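Local coordinates for protein thermophilic dibenzothiophene desulfurization enzyme C (Paenibacillus sp. A11-2, PDB 5XDC) that probably catalyses the FMNH2-dependent oxygenation of dibenzothiophene to its sulfoxide and sulfone, as a tetrameric flavin monooxygenase of the DszC family, at residues Ala83-Gly88 with Leu205-Thr210; Glu45-Arg50 with Ser162-Arg167; Thr330-Gly335 with His405-Pro410; Thr251-Thr256 with Val339-Ala344. One frame throughout, in Å; residues are numbered along the deposited sequence.

Overall arrangement
The four contacts illustrate how interaction chemistry varies with place in an acyl-CoA dehydrogenase-type fold. Contacts 1 and 4 are buried, each centred about 11 Å from the centre of the chain; contact 1 joins a helix start to a turn through a serine hydroxyl, whereas contact 4 packs two helices by aliphatic groups. Contacts 2 and 3 are partly buried and lie on opposite sides of the chain's centre, about 35 Å apart, centre to centre. Charge dominates contact 2; contact 3 mixes ring packing, a guanidinium face and a bridging water. Contacts 1 and 2 both tie N-terminal helices to the beta domain and touch through Leu87. Contacts 3 and 4 share helix 331-363 and meet at Pro408 and Val339.

Contact 1 of 4, residues Ala83-Gly88 with Leu205-Thr210; sequences ADASLG and LGMRQT
Ser86, in the first turn of helix 85-104, aims its hydroxyl into the type I beta turn Met207-Thr210, where the N-terminal helices of this acyl-CoA dehydrogenase-like fold meet the middle beta domain. Its OG lies beside its own backbone N (chi1 -72°), which points it at the turn, and Ser86 OG accepts from Gln209 N over 3.0 Å at 158°. Apolar atoms close in around that bond: Ser86 CB lies 3.7 Å from Gln209 CB, and Thr210 CG2 rests 3.6 Å from Ser86 CA. With its methyl turned to the helix, Thr210 sends its hydroxyl the other way, where OG1 donates to Met207 O over 2.9 Å, bracing the turn, and also pairs with Ser212 OG. The Met207 chain bends at chi2 (-61°) and lays its thioether along the helix start, SD standing 3.4 Å from Ala85 O. Met207 and Thr210 both line the indole pocket, whose wall is thus backed by the first helical residues. Asp84 is the N-cap of this helix: OD1 takes Leu87 N from above the carboxylate plane, while OD2 forms a salt bridge with Arg35. Gln209 gives NE2 to Gly39 O, and its OE1 faces Asp84 OD2. A water sits between these two oxygens, 3.0 Å from Asp84 OD2 and 2.8 Å from Gln209 OE1.

Contact 2 of 4, residues Glu45-Arg50 with Ser162-Arg167; sequences ERDAIR and SADADR
Two arginines one helical turn apart, Arg46 and Arg50, converge on one residue, Asp164, and each seizes both its carboxylate and its backbone carbonyl. OD2 and O of Asp164 therefore accept two firm bonds apiece. Asp164 makes this possible by adopting left-handed helical backbone angles and by swinging CG away from its own N (chi1 -176°), which carries the carboxylate toward the helix. Arg46 takes hold side-on: NE reaches Asp164 OD2 at 2.7 Å, nearly in line (166°) and on the anti lone pair, while NH2 meets Asp164 O at 2.8 Å from above the carbonyl plane. Arg50 comes end-on, its extended chain bringing NH1 to Asp164 OD2 at 2.8 Å on the syn side, tilted out of the carboxylate plane, and NH2 to Asp164 O at 2.7 Å. Arg50 also grips Asp166 side-on, its NH2 2.8 Å and its NE 3.3 Å from Asp166 OD2. Every acceptor lies close to the plane of the guanidinium it meets, except Asp164 O, which is tilted out of that of Arg46. The carboxylates stand steeply to the guanidinium planes, those of Arg46 and Asp164 77° apart. Four bonds across the contact, with a weak fifth from NH2 to Asp164 OD2, limit the rotation of Arg50. Lys43 adds positive charge, bridging Asp164 OD1 and Asp47 OD1; Asp47 binds Arg50 NH1 only weakly. Phe123 makes a cation-pi contact with Arg46 and gives its N to Asp166 OD2. Arg46, Asp47, Arg50, Asp164 and Asp166 form a salt-bridge network, clamping helix 43-52 of the N-terminal helical domain to the loop before strand 167-174 of the beta domain.

Contact 3 of 4, residues Thr330-Gly335 with His405-Pro410; sequences TPEQRG and HRFPTP. With SO4 (sulfate ion), chain K.
Phe407 lies against Gly335 in the opening turns of helix 331-363, a helix begun by a capping box and belonging to the C-terminal helical domain. Phe407 CD1 approaches Gly335 C to 3.3 Å, the ring meeting the backbone obliquely where a beta carbon on residue 335 would collide with it, and Phe407 CE2 lies 4.1 Å from Glu332 CG. Trp401 meets the same ring. Replacing Phe407 by an alanine is likely to open a gap over the Gly335 backbone and leave the Glu332 methylene without its aromatic neighbour. Pro410 sets CB over the centre of one face of the Arg334 guanidinium, 3.6 Å from NH2. Between the two segments the polar link is a water, 2.9 Å from Arg334 NH1 and 2.8 Å from Pro408 O. The terminal carboxylate of Ser414 forms a salt bridge with Arg334 NH1 and Ser245 O accepts from NE, fixing the guanidinium from several sides. Within the helix start, Gln333 N donates to Thr330 OG1 over 3.1 Å and Thr330 N returns the bond to Gln333 OE1. Gln333 NE2 donates over 3.2 Å to O4 of a sulfate, probably from the crystallisation liquor, that Arg319 and Arg326 also hold.

Contact 4 of 4, residues Thr251-Thr256 with Val339-Ala344; sequences TQLIFT and VQVASA
Val341 holds CG1 opposite its backbone N (chi1 168°), which drives that methyl into helix 251-256, 3.6 Å from Gln252 CB and 3.5 Å from Leu253 N. Val341 CG1 also lies 3.9 Å from Leu253 CB, with CG2 a little farther from the same atom. Thr256 has chi1 of -62°, and the two branches divide the work: CG2 goes across to helix 339-344, 3.7 Å from Ala344 O and 4.0 Å from Ala344 CB, while OG1 folds back on its own helix and donates to Gln252 O over 2.9 Å. That carbonyl also takes Thr256 N from the other face of its plane, so its buried oxygen is doubly satisfied. A serine in place of Thr256 is likely to leave Ala344 without its methyl neighbour and open a gap between the helices. This is helix-helix packing within the C-terminal helical domain of the acyl-CoA dehydrogenase-type fold, the segments nearly parallel, their axes 9.0 Å apart and crossing at 21°. Around this pair, Val316 of helix 293-324 packs on both Leu253 and Val341, Tyr74 of helix 70-83 touches Leu253, and helix 391-404 lies against Ala342 through Val398, while Ala304 of the third subunit packs on Ser343.

Contact 1 of 4, residues Ala83-Gly88 with Leu205-Thr210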
loop_
_atom_site.group_PDB
_atom_site.type_symbol
_atom_site.label_atom_id
_atom_site.label_comp_id
_atom_site.label_asym_id
_atom_site.label_seq_id
_atom_site.Cartn_x
_atom_site.Cartn_y
_atom_site.Cartn_z
ATOM N N ALA B 83 -12.730 -12.506 -20.584
ATOM C CA ALA B 83 -12.642 -13.884 -21.050
ATOM C C ALA B 83 -11.309 -14.189 -21.711
ATOM O O ALA B 83 -10.737 -15.263 -21.492
ATOM C CB ALA B 83 -13.766 -14.171 -22.053
ATOM N N ASP B 84 -10.821 -13.263 -22.533
ATOM C CA ASP B 84 -9.609 -13.472 -23.317
ATOM C C ASP B 84 -9.016 -12.089 -23.544
ATOM O O ASP B 84 -9.574 -11.298 -24.313
ATOM C CB ASP B 84 -9.926 -14.180 -24.633
ATOM C CG ASP B 84 -8.692 -14.457 -25.469
ATOM O OD1 ASP B 84 -7.801 -13.587 -25.529
ATOM O OD2 ASP B 84 -8.639 -15.548 -26.087
ATOM N N ALA B 85 -7.917 -11.783 -22.853
ATOM C CA ALA B 85 -7.377 -10.432 -22.903
ATOM C C ALA B 85 -6.846 -10.079 -24.281
ATOM O O ALA B 85 -6.887 -8.911 -24.667
ATOM C CB ALA B 85 -6.277 -10.258 -21.849
ATOM N N SER B 86 -6.313 -11.058 -25.024
ATOM C CA SER B 86 -5.829 -10.771 -26.371
ATOM C C SER B 86 -6.980 -10.416 -27.294
ATOM O O SER B 86 -6.882 -9.471 -28.089
ATOM C CB SER B 86 -5.076 -11.975 -26.929
ATOM O OG SER B 86 -3.815 -12.157 -26.289
ATOM N N LEU B 87 -8.072 -11.170 -27.214
ATOM C CA LEU B 87 -9.223 -10.856 -28.047
ATOM C C LEU B 87 -9.868 -9.540 -27.621
ATOM O O LEU B 87 -10.285 -8.754 -28.473
ATOM C CB LEU B 87 -10.226 -12.002 -28.018
ATOM C CG LEU B 87 -9.798 -13.226 -28.837
ATOM C CD1 LEU B 87 -10.667 -14.440 -28.540
ATOM C CD2 LEU B 87 -9.840 -12.897 -30.326
ATOM N N GLY B 88 -9.926 -9.257 -26.317
ATOM C CA GLY B 88 -10.375 -7.939 -25.892
ATOM C C GLY B 88 -9.498 -6.823 -26.434
ATOM O O GLY B 88 -9.993 -5.793 -26.902
ATOM N N LEU B 205 5.207 -12.167 -22.981
ATOM C CA LEU B 205 4.789 -12.663 -21.669
ATOM C C LEU B 205 3.281 -12.872 -21.622
ATOM O O LEU B 205 2.800 -13.959 -21.279
ATOM C CB LEU B 205 5.216 -11.680 -20.583
ATOM C CG LEU B 205 4.778 -12.040 -19.156
ATOM C CD1 LEU B 205 5.378 -13.357 -18.702
ATOM C CD2 LEU B 205 5.136 -10.913 -18.208
ATOM N N GLY B 206 2.529 -11.806 -21.918
ATOM C CA GLY B 206 1.090 -11.849 -22.008
ATOM C C GLY B 206 0.629 -11.131 -23.264
ATOM O O GLY B 206 1.437 -10.689 -24.077
ATOM N N MET B 207 -0.690 -11.014 -23.395
ATOM C CA MET B 207 -1.279 -10.534 -24.649
ATOM C C MET B 207 -0.720 -11.321 -25.837
ATOM O O MET B 207 -0.402 -10.773 -26.893
ATOM C CB MET B 207 -1.046 -9.034 -24.829
ATOM C CG MET B 207 -1.775 -8.165 -23.789
ATOM S SD MET B 207 -3.573 -8.419 -23.911
ATOM C CE MET B 207 -4.169 -7.055 -22.905
ATOM N N ARG B 208 -0.646 -12.636 -25.669
ATOM C CA ARG B 208 0.151 -13.471 -26.559
ATOM C C ARG B 208 -0.485 -13.676 -27.931
ATOM O O ARG B 208 0.223 -14.097 -28.858
ATOM C CB ARG B 208 0.399 -14.830 -25.904
ATOM C CG ARG B 208 1.445 -14.767 -24.790
ATOM C CD ARG B 208 1.783 -16.137 -24.233
ATOM N NE ARG B 208 2.101 -17.113 -25.270
ATOM C CZ ARG B 208 3.247 -17.171 -25.939
ATOM N NH1 ARG B 208 4.216 -16.298 -25.713
ATOM N NH2 ARG B 208 3.419 -18.114 -26.848
ATOM N N GLN B 209 -1.789 -13.418 -28.089
ATOM C CA GLN B 209 -2.468 -13.589 -29.371
ATOM C C GLN B 209 -2.896 -12.261 -30.002
ATOM O O GLN B 209 -3.826 -12.230 -30.810
ATOM C CB GLN B 209 -3.671 -14.526 -29.218
ATOM C CG GLN B 209 -3.253 -15.974 -28.955
ATOM C CD GLN B 209 -4.330 -16.976 -29.319
ATOM O OE1 GLN B 209 -5.417 -16.997 -28.724
ATOM N NE2 GLN B 209 -4.044 -17.806 -30.320
ATOM N N THR B 210 -2.194 -11.174 -29.687
ATOM C CA THR B 210 -2.518 -9.870 -30.253
ATOM C C THR B 210 -1.713 -9.550 -31.506
ATOM O O THR B 210 -1.904 -8.474 -32.081
ATOM C CB THR B 210 -2.303 -8.753 -29.224
ATOM O OG1 THR B 210 -0.925 -8.681 -28.831
ATOM C CG2 THR B 210 -3.210 -8.974 -28.000
HETATM O O HOH W 1 -5.628 -15.592 -26.307
#

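Contact 2 of 4, residues Glu45-Arg50 with Ser162-Arg167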
loop_
_atom_site.group_PDB
_atom_site.type_symbol
_atom_site.label_atom_id
_atom_site.label_comp_id
_atom_site.label_asym_id
_atom_site.label_seq_id
_atom_site.Cartn_x
_atom_site.Cartn_y
_atom_site.Cartn_z
ATOM N N GLU B 45 -11.467 -17.100 -33.814
ATOM C CA GLU B 45 -12.141 -16.190 -32.905
ATOM C C GLU B 45 -12.320 -14.818 -33.544
ATOM O O GLU B 45 -13.353 -14.167 -33.351
ATOM C CB GLU B 45 -11.343 -16.102 -31.601
ATOM C CG GLU B 45 -11.391 -17.366 -30.756
ATOM C CD GLU B 45 -10.581 -18.523 -31.326
ATOM O OE1 GLU B 45 -9.548 -18.276 -31.996
ATOM O OE2 GLU B 45 -10.981 -19.689 -31.080
ATOM N N ARG B 46 -11.321 -14.363 -34.304
ATOM C CA ARG B 46 -11.477 -13.131 -35.063
ATOM C C ARG B 46 -12.639 -13.252 -36.049
ATOM O O ARG B 46 -13.416 -12.310 -36.217
ATOM C CB ARG B 46 -10.170 -12.785 -35.783
ATOM C CG ARG B 46 -9.033 -12.347 -34.836
ATOM C CD ARG B 46 -7.723 -12.175 -35.579
ATOM N NE ARG B 46 -7.844 -11.186 -36.647
ATOM C CZ ARG B 46 -7.690 -9.871 -36.487
ATOM N NH1 ARG B 46 -7.372 -9.371 -35.295
ATOM N NH2 ARG B 46 -7.852 -9.047 -37.505
ATOM N N ASP B 47 -12.794 -14.416 -36.682
ATOM C CA ASP B 47 -13.917 -14.591 -37.606
ATOM C C ASP B 47 -15.252 -14.635 -36.865
ATOM O O ASP B 47 -16.264 -14.134 -37.369
ATOM C CB ASP B 47 -13.726 -15.856 -38.448
ATOM C CG ASP B 47 -12.656 -15.701 -39.530
ATOM O OD1 ASP B 47 -12.238 -14.563 -39.832
ATOM O OD2 ASP B 47 -12.240 -16.742 -40.104
ATOM N N ALA B 48 -15.290 -15.212 -35.663
ATOM C CA ALA B 48 -16.514 -15.146 -34.870
ATOM C C ALA B 48 -16.887 -13.700 -34.564
ATOM O O ALA B 48 -18.068 -13.336 -34.587
ATOM C CB ALA B 48 -16.363 -15.944 -33.577
ATOM N N ILE B 49 -15.896 -12.858 -34.266
ATOM C CA ILE B 49 -16.179 -11.444 -34.050
ATOM C C ILE B 49 -16.699 -10.809 -35.337
ATOM O O ILE B 49 -17.624 -9.983 -35.314
ATOM C CB ILE B 49 -14.923 -10.729 -33.510
ATOM C CG1 ILE B 49 -14.623 -11.235 -32.095
ATOM C CG2 ILE B 49 -15.112 -9.216 -33.539
ATOM C CD1 ILE B 49 -13.315 -10.710 -31.521
ATOM N N ARG B 50 -16.117 -11.188 -36.479
ATOM C CA ARG B 50 -16.587 -10.680 -37.761
ATOM C C ARG B 50 -18.058 -11.022 -37.984
ATOM O O ARG B 50 -18.851 -10.155 -38.365
ATOM C CB ARG B 50 -15.734 -11.251 -38.895
ATOM C CG ARG B 50 -14.379 -10.599 -39.080
ATOM C CD ARG B 50 -13.717 -11.091 -40.378
ATOM N NE ARG B 50 -12.460 -10.397 -40.649
ATOM C CZ ARG B 50 -11.244 -10.808 -40.257
ATOM N NH1 ARG B 50 -11.095 -11.926 -39.560
ATOM N NH2 ARG B 50 -10.173 -10.088 -40.550
ATOM N N SER B 162 -1.956 -6.697 -36.387
ATOM C CA SER B 162 -1.533 -6.531 -37.769
ATOM C C SER B 162 -1.720 -7.785 -38.611
ATOM O O SER B 162 -1.628 -7.699 -39.836
ATOM C CB SER B 162 -0.062 -6.087 -37.824
ATOM O OG SER B 162 0.783 -6.972 -37.119
ATOM N N ALA B 163 -1.992 -8.932 -38.004
ATOM C CA ALA B 163 -2.229 -10.157 -38.754
ATOM C C ALA B 163 -3.718 -10.317 -38.999
ATOM O O ALA B 163 -4.537 -9.954 -38.151
ATOM C CB ALA B 163 -1.708 -11.378 -37.993
ATOM N N ASP B 164 -4.070 -10.865 -40.162
ATOM C CA ASP B 164 -5.478 -11.102 -40.498
ATOM C C ASP B 164 -6.290 -9.803 -40.468
ATOM O O ASP B 164 -7.488 -9.812 -40.199
ATOM C CB ASP B 164 -6.083 -12.141 -39.551
ATOM C CG ASP B 164 -7.523 -12.514 -39.902
ATOM O OD1 ASP B 164 -7.793 -12.836 -41.085
ATOM O OD2 ASP B 164 -8.385 -12.498 -38.988
ATOM N N ALA B 165 -5.650 -8.677 -40.758
ATOM C CA ALA B 165 -6.309 -7.375 -40.755
ATOM C C ALA B 165 -6.810 -7.040 -42.152
ATOM O O ALA B 165 -6.047 -7.105 -43.121
ATOM C CB ALA B 165 -5.345 -6.284 -40.290
ATOM N N ASP B 166 -8.088 -6.661 -42.255
ATOM C CA ASP B 166 -8.615 -6.271 -43.558
ATOM C C ASP B 166 -8.030 -4.956 -44.043
ATOM O O ASP B 166 -7.854 -4.767 -45.254
ATOM C CB ASP B 166 -10.138 -6.201 -43.490
ATOM C CG ASP B 166 -10.738 -7.529 -43.136
ATOM O OD1 ASP B 166 -10.910 -8.350 -44.049
ATOM O OD2 ASP B 166 -11.000 -7.791 -41.949
ATOM N N ARG B 167 -7.747 -4.030 -43.127
ATOM C CA ARG B 167 -7.071 -2.781 -43.410
ATOM C C ARG B 167 -6.119 -2.508 -42.254
ATOM O O ARG B 167 -6.387 -2.895 -41.110
ATOM C CB ARG B 167 -8.036 -1.590 -43.559
ATOM C CG ARG B 167 -8.944 -1.608 -44.797
ATOM C CD ARG B 167 -8.117 -1.424 -46.048
ATOM N NE ARG B 167 -8.913 -1.250 -47.267
ATOM C CZ ARG B 167 -9.395 -2.244 -48.009
ATOM N NH1 ARG B 167 -9.197 -3.504 -47.675
ATOM N NH2 ARG B 167 -10.073 -1.972 -49.122
#

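Contact 3 of 4, residues Thr330-Gly335 with His405-Pro410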
loop_
_atom_site.group_PDB
_atom_site.type_symbol
_atom_site.label_atom_id
_atom_site.label_comp_id
_atom_site.label_asym_id
_atom_site.label_seq_id
_atom_site.Cartn_x
_atom_site.Cartn_y
_atom_site.Cartn_z
ATOM N N THR B 330 -13.302 21.968 -27.653
ATOM C CA THR B 330 -12.290 22.907 -27.208
ATOM C C THR B 330 -11.176 22.189 -26.462
ATOM O O THR B 330 -11.375 21.091 -25.936
ATOM C CB THR B 330 -12.905 23.950 -26.283
ATOM O OG1 THR B 330 -13.302 23.315 -25.063
ATOM C CG2 THR B 330 -14.122 24.606 -26.934
ATOM N N PRO B 331 -9.993 22.805 -26.389
ATOM C CA PRO B 331 -8.900 22.203 -25.614
ATOM C C PRO B 331 -9.271 21.974 -24.165
ATOM O O PRO B 331 -8.770 21.029 -23.542
ATOM C CB PRO B 331 -7.760 23.219 -25.741
ATOM C CG PRO B 331 -8.171 24.181 -26.810
ATOM C CD PRO B 331 -9.637 24.116 -26.959
ATOM N N GLU B 332 -10.132 22.821 -23.604
ATOM C CA GLU B 332 -10.559 22.637 -22.225
ATOM C C GLU B 332 -11.424 21.394 -22.080
ATOM O O GLU B 332 -11.240 20.613 -21.136
ATOM C CB GLU B 332 -11.298 23.884 -21.742
ATOM C CG GLU B 332 -10.379 25.100 -21.608
ATOM C CD GLU B 332 -10.031 25.800 -22.938
ATOM O OE1 GLU B 332 -10.791 25.678 -23.933
ATOM O OE2 GLU B 332 -8.982 26.490 -22.983
ATOM N N GLN B 333 -12.363 21.183 -23.011
ATOM C CA GLN B 333 -13.172 19.970 -22.998
ATOM C C GLN B 333 -12.299 18.734 -23.179
ATOM O O GLN B 333 -12.474 17.731 -22.480
ATOM C CB GLN B 333 -14.230 20.030 -24.102
ATOM C CG GLN B 333 -15.287 21.124 -23.890
ATOM C CD GLN B 333 -16.180 21.313 -25.107
ATOM O OE1 GLN B 333 -15.720 21.203 -26.245
ATOM N NE2 GLN B 333 -17.462 21.581 -24.872
ATOM N N ARG B 334 -11.381 18.784 -24.144
ATOM C CA ARG B 334 -10.507 17.647 -24.404
ATOM C C ARG B 334 -9.588 17.391 -23.214
ATOM O O ARG B 334 -9.376 16.236 -22.824
ATOM C CB ARG B 334 -9.688 17.899 -25.670
ATOM C CG ARG B 334 -8.878 16.706 -26.140
ATOM C CD ARG B 334 -7.457 16.688 -25.591
ATOM N NE ARG B 334 -6.685 15.645 -26.260
ATOM C CZ ARG B 334 -5.605 15.044 -25.767
ATOM N NH1 ARG B 334 -5.134 15.354 -24.565
ATOM N NH2 ARG B 334 -5.003 14.111 -26.488
ATOM N N GLY B 335 -9.047 18.461 -22.631
ATOM C CA GLY B 335 -8.120 18.313 -21.521
ATOM C C GLY B 335 -8.777 17.743 -20.282
ATOM O O GLY B 335 -8.232 16.840 -19.638
ATOM N N HIS B 405 -3.251 23.546 -12.828
ATOM C CA HIS B 405 -4.281 23.850 -13.815
ATOM C C HIS B 405 -3.747 23.727 -15.245
ATOM O O HIS B 405 -4.207 24.419 -16.161
ATOM C CB HIS B 405 -4.863 25.245 -13.564
ATOM C CG HIS B 405 -5.148 25.522 -12.121
ATOM N ND1 HIS B 405 -4.570 26.568 -11.432
ATOM C CD2 HIS B 405 -5.951 24.886 -11.235
ATOM C CE1 HIS B 405 -5.013 26.569 -10.186
ATOM N NE2 HIS B 405 -5.848 25.555 -10.042
ATOM N N ARG B 406 -2.769 22.849 -15.463
ATOM C CA ARG B 406 -2.226 22.600 -16.792
ATOM C C ARG B 406 -2.814 21.310 -17.352
ATOM O O ARG B 406 -2.686 20.243 -16.741
ATOM C CB ARG B 406 -0.704 22.505 -16.762
ATOM C CG ARG B 406 -0.024 23.767 -16.293
ATOM C CD ARG B 406 1.403 23.826 -16.796
ATOM N NE ARG B 406 2.240 24.691 -15.964
ATOM C CZ ARG B 406 3.140 24.266 -15.079
ATOM N NH1 ARG B 406 3.358 22.968 -14.887
ATOM N NH2 ARG B 406 3.836 25.153 -14.381
ATOM N N PHE B 407 -3.458 21.403 -18.500
ATOM C CA PHE B 407 -3.940 20.183 -19.127
ATOM C C PHE B 407 -2.782 19.424 -19.773
ATOM O O PHE B 407 -1.751 20.006 -20.101
ATOM C CB PHE B 407 -5.000 20.506 -20.173
ATOM C CG PHE B 407 -6.289 21.000 -19.587
ATOM C CD1 PHE B 407 -7.073 20.173 -18.800
ATOM C CD2 PHE B 407 -6.711 22.299 -19.809
ATOM C CE1 PHE B 407 -8.251 20.616 -18.255
ATOM C CE2 PHE B 407 -7.895 22.756 -19.262
ATOM C CZ PHE B 407 -8.668 21.918 -18.489
ATOM N N PRO B 408 -2.899 18.106 -19.923
ATOM C CA PRO B 408 -1.804 17.365 -20.562
ATOM C C PRO B 408 -1.570 17.865 -21.981
ATOM O O PRO B 408 -2.495 18.279 -22.676
ATOM C CB PRO B 408 -2.282 15.906 -20.543
ATOM C CG PRO B 408 -3.684 15.914 -20.071
ATOM C CD PRO B 408 -3.955 17.228 -19.401
ATOM N N THR B 409 -0.321 17.828 -22.403
ATOM C CA THR B 409 0.003 18.172 -23.789
ATOM C C THR B 409 -0.472 17.051 -24.703
ATOM O O THR B 409 0.024 15.921 -24.588
ATOM C CB THR B 409 1.501 18.391 -23.941
ATOM O OG1 THR B 409 1.911 19.463 -23.086
ATOM C CG2 THR B 409 1.863 18.740 -25.395
ATOM N N PRO B 410 -1.410 17.298 -25.616
ATOM C CA PRO B 410 -1.903 16.203 -26.459
ATOM C C PRO B 410 -0.787 15.562 -27.267
ATOM O O PRO B 410 0.099 16.235 -27.801
ATOM C CB PRO B 410 -2.935 16.888 -27.361
ATOM C CG PRO B 410 -3.427 18.017 -26.534
ATOM C CD PRO B 410 -2.192 18.528 -25.831
HETATM S S SO4 K . -20.005 21.198 -22.186
HETATM O O1 SO4 K . -20.680 21.914 -21.103
HETATM O O2 SO4 K . -20.549 19.843 -22.277
HETATM O O3 SO4 K . -20.238 21.892 -23.455
HETATM O O4 SO4 K . -18.571 21.207 -21.903
HETATM O O HOH W 2 -5.219 17.808 -23.046
#

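Contact 4 of 4, residues Thr251-Thr256 with Val339-Ala344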
loop_
_atom_site.group_PDB
_atom_site.type_symbol
_atom_site.label_atom_id
_atom_site.label_comp_id
_atom_site.label_asym_id
_atom_site.label_seq_id
_atom_site.Cartn_x
_atom_site.Cartn_y
_atom_site.Cartn_z
ATOM N N THR B 251 -8.683 6.256 -26.749
ATOM C CA THR B 251 -7.858 5.056 -26.801
ATOM C C THR B 251 -7.348 4.687 -25.415
ATOM O O THR B 251 -7.301 3.507 -25.062
ATOM C CB THR B 251 -6.709 5.285 -27.780
ATOM O OG1 THR B 251 -7.240 5.471 -29.102
ATOM C CG2 THR B 251 -5.738 4.090 -27.809
ATOM N N GLN B 252 -6.966 5.682 -24.624
ATOM C CA GLN B 252 -6.512 5.409 -23.266
ATOM C C GLN B 252 -7.646 4.863 -22.407
ATOM O O GLN B 252 -7.401 4.058 -21.502
ATOM C CB GLN B 252 -5.900 6.684 -22.682
ATOM C CG GLN B 252 -4.596 7.058 -23.332
ATOM C CD GLN B 252 -3.435 6.218 -22.809
ATOM O OE1 GLN B 252 -3.385 5.903 -21.626
ATOM N NE2 GLN B 252 -2.511 5.849 -23.689
ATOM N N LEU B 253 -8.896 5.228 -22.704
ATOM C CA LEU B 253 -10.019 4.621 -21.994
ATOM C C LEU B 253 -10.340 3.218 -22.502
ATOM O O LEU B 253 -10.846 2.388 -21.733
ATOM C CB LEU B 253 -11.258 5.521 -22.068
ATOM C CG LEU B 253 -12.366 5.184 -21.074
ATOM C CD1 LEU B 253 -11.923 5.380 -19.653
ATOM C CD2 LEU B 253 -13.593 6.053 -21.335
ATOM N N ILE B 254 -10.030 2.910 -23.773
ATOM C CA ILE B 254 -10.068 1.521 -24.229
ATOM C C ILE B 254 -9.129 0.670 -23.379
ATOM O O ILE B 254 -9.511 -0.391 -22.879
ATOM C CB ILE B 254 -9.711 1.423 -25.726
ATOM C CG1 ILE B 254 -10.840 2.004 -26.576
ATOM C CG2 ILE B 254 -9.454 -0.012 -26.132
ATOM C CD1 ILE B 254 -10.457 2.219 -28.048
ATOM N N PHE B 255 -7.885 1.130 -23.206
ATOM C CA PHE B 255 -6.931 0.386 -22.391
ATOM C C PHE B 255 -7.463 0.201 -20.976
ATOM O O PHE B 255 -7.339 -0.884 -20.384
ATOM C CB PHE B 255 -5.590 1.113 -22.353
ATOM C CG PHE B 255 -4.940 1.321 -23.710
ATOM C CD1 PHE B 255 -5.283 0.537 -24.788
ATOM C CD2 PHE B 255 -3.957 2.295 -23.873
ATOM C CE1 PHE B 255 -4.669 0.722 -26.029
ATOM C CE2 PHE B 255 -3.342 2.487 -25.108
ATOM C CZ PHE B 255 -3.703 1.693 -26.185
ATOM N N THR B 256 -8.047 1.261 -20.413
ATOM C CA THR B 256 -8.608 1.197 -19.068
ATOM C C THR B 256 -9.612 0.062 -18.944
ATOM O O THR B 256 -9.613 -0.682 -17.959
ATOM C CB THR B 256 -9.268 2.533 -18.724
ATOM O OG1 THR B 256 -8.294 3.573 -18.745
ATOM C CG2 THR B 256 -9.896 2.505 -17.336
ATOM N N VAL B 339 -7.837 14.172 -18.515
ATOM C CA VAL B 339 -7.548 14.017 -17.089
ATOM C C VAL B 339 -8.448 12.948 -16.477
ATOM O O VAL B 339 -7.994 12.116 -15.683
ATOM C CB VAL B 339 -7.684 15.376 -16.373
ATOM C CG1 VAL B 339 -7.618 15.212 -14.858
ATOM C CG2 VAL B 339 -6.597 16.309 -16.832
ATOM N N GLN B 340 -9.741 12.962 -16.812
ATOM C CA GLN B 340 -10.655 11.964 -16.263
ATOM C C GLN B 340 -10.285 10.558 -16.727
ATOM O O GLN B 340 -10.381 9.601 -15.952
ATOM C CB GLN B 340 -12.099 12.279 -16.651
ATOM C CG GLN B 340 -12.727 13.487 -15.939
ATOM C CD GLN B 340 -12.908 13.307 -14.423
ATOM O OE1 GLN B 340 -13.472 12.309 -13.947
ATOM N NE2 GLN B 340 -12.441 14.292 -13.660
ATOM N N VAL B 341 -9.882 10.414 -17.995
ATOM C CA VAL B 341 -9.459 9.116 -18.519
ATOM C C VAL B 341 -8.177 8.661 -17.834
ATOM O O VAL B 341 -8.052 7.502 -17.429
ATOM C CB VAL B 341 -9.275 9.190 -20.048
ATOM C CG1 VAL B 341 -8.557 7.945 -20.581
ATOM C CG2 VAL B 341 -10.631 9.352 -20.735
ATOM N N ALA B 342 -7.205 9.560 -17.721
ATOM C CA ALA B 342 -5.949 9.222 -17.060
ATOM C C ALA B 342 -6.208 8.746 -15.641
ATOM O O ALA B 342 -5.620 7.757 -15.190
ATOM C CB ALA B 342 -5.021 10.428 -17.059
ATOM N N SER B 343 -7.113 9.428 -14.933
ATOM C CA SER B 343 -7.431 9.033 -13.567
ATOM C C SER B 343 -7.994 7.620 -13.529
ATOM O O SER B 343 -7.571 6.790 -12.716
ATOM C CB SER B 343 -8.426 10.018 -12.952
ATOM O OG SER B 343 -7.867 11.313 -12.795
ATOM N N ALA B 344 -8.960 7.326 -14.406
ATOM C CA ALA B 344 -9.519 5.987 -14.465
ATOM C C ALA B 344 -8.448 4.956 -14.806
ATOM O O ALA B 344 -8.420 3.861 -14.223
ATOM C CB ALA B 344 -10.655 5.942 -15.485
#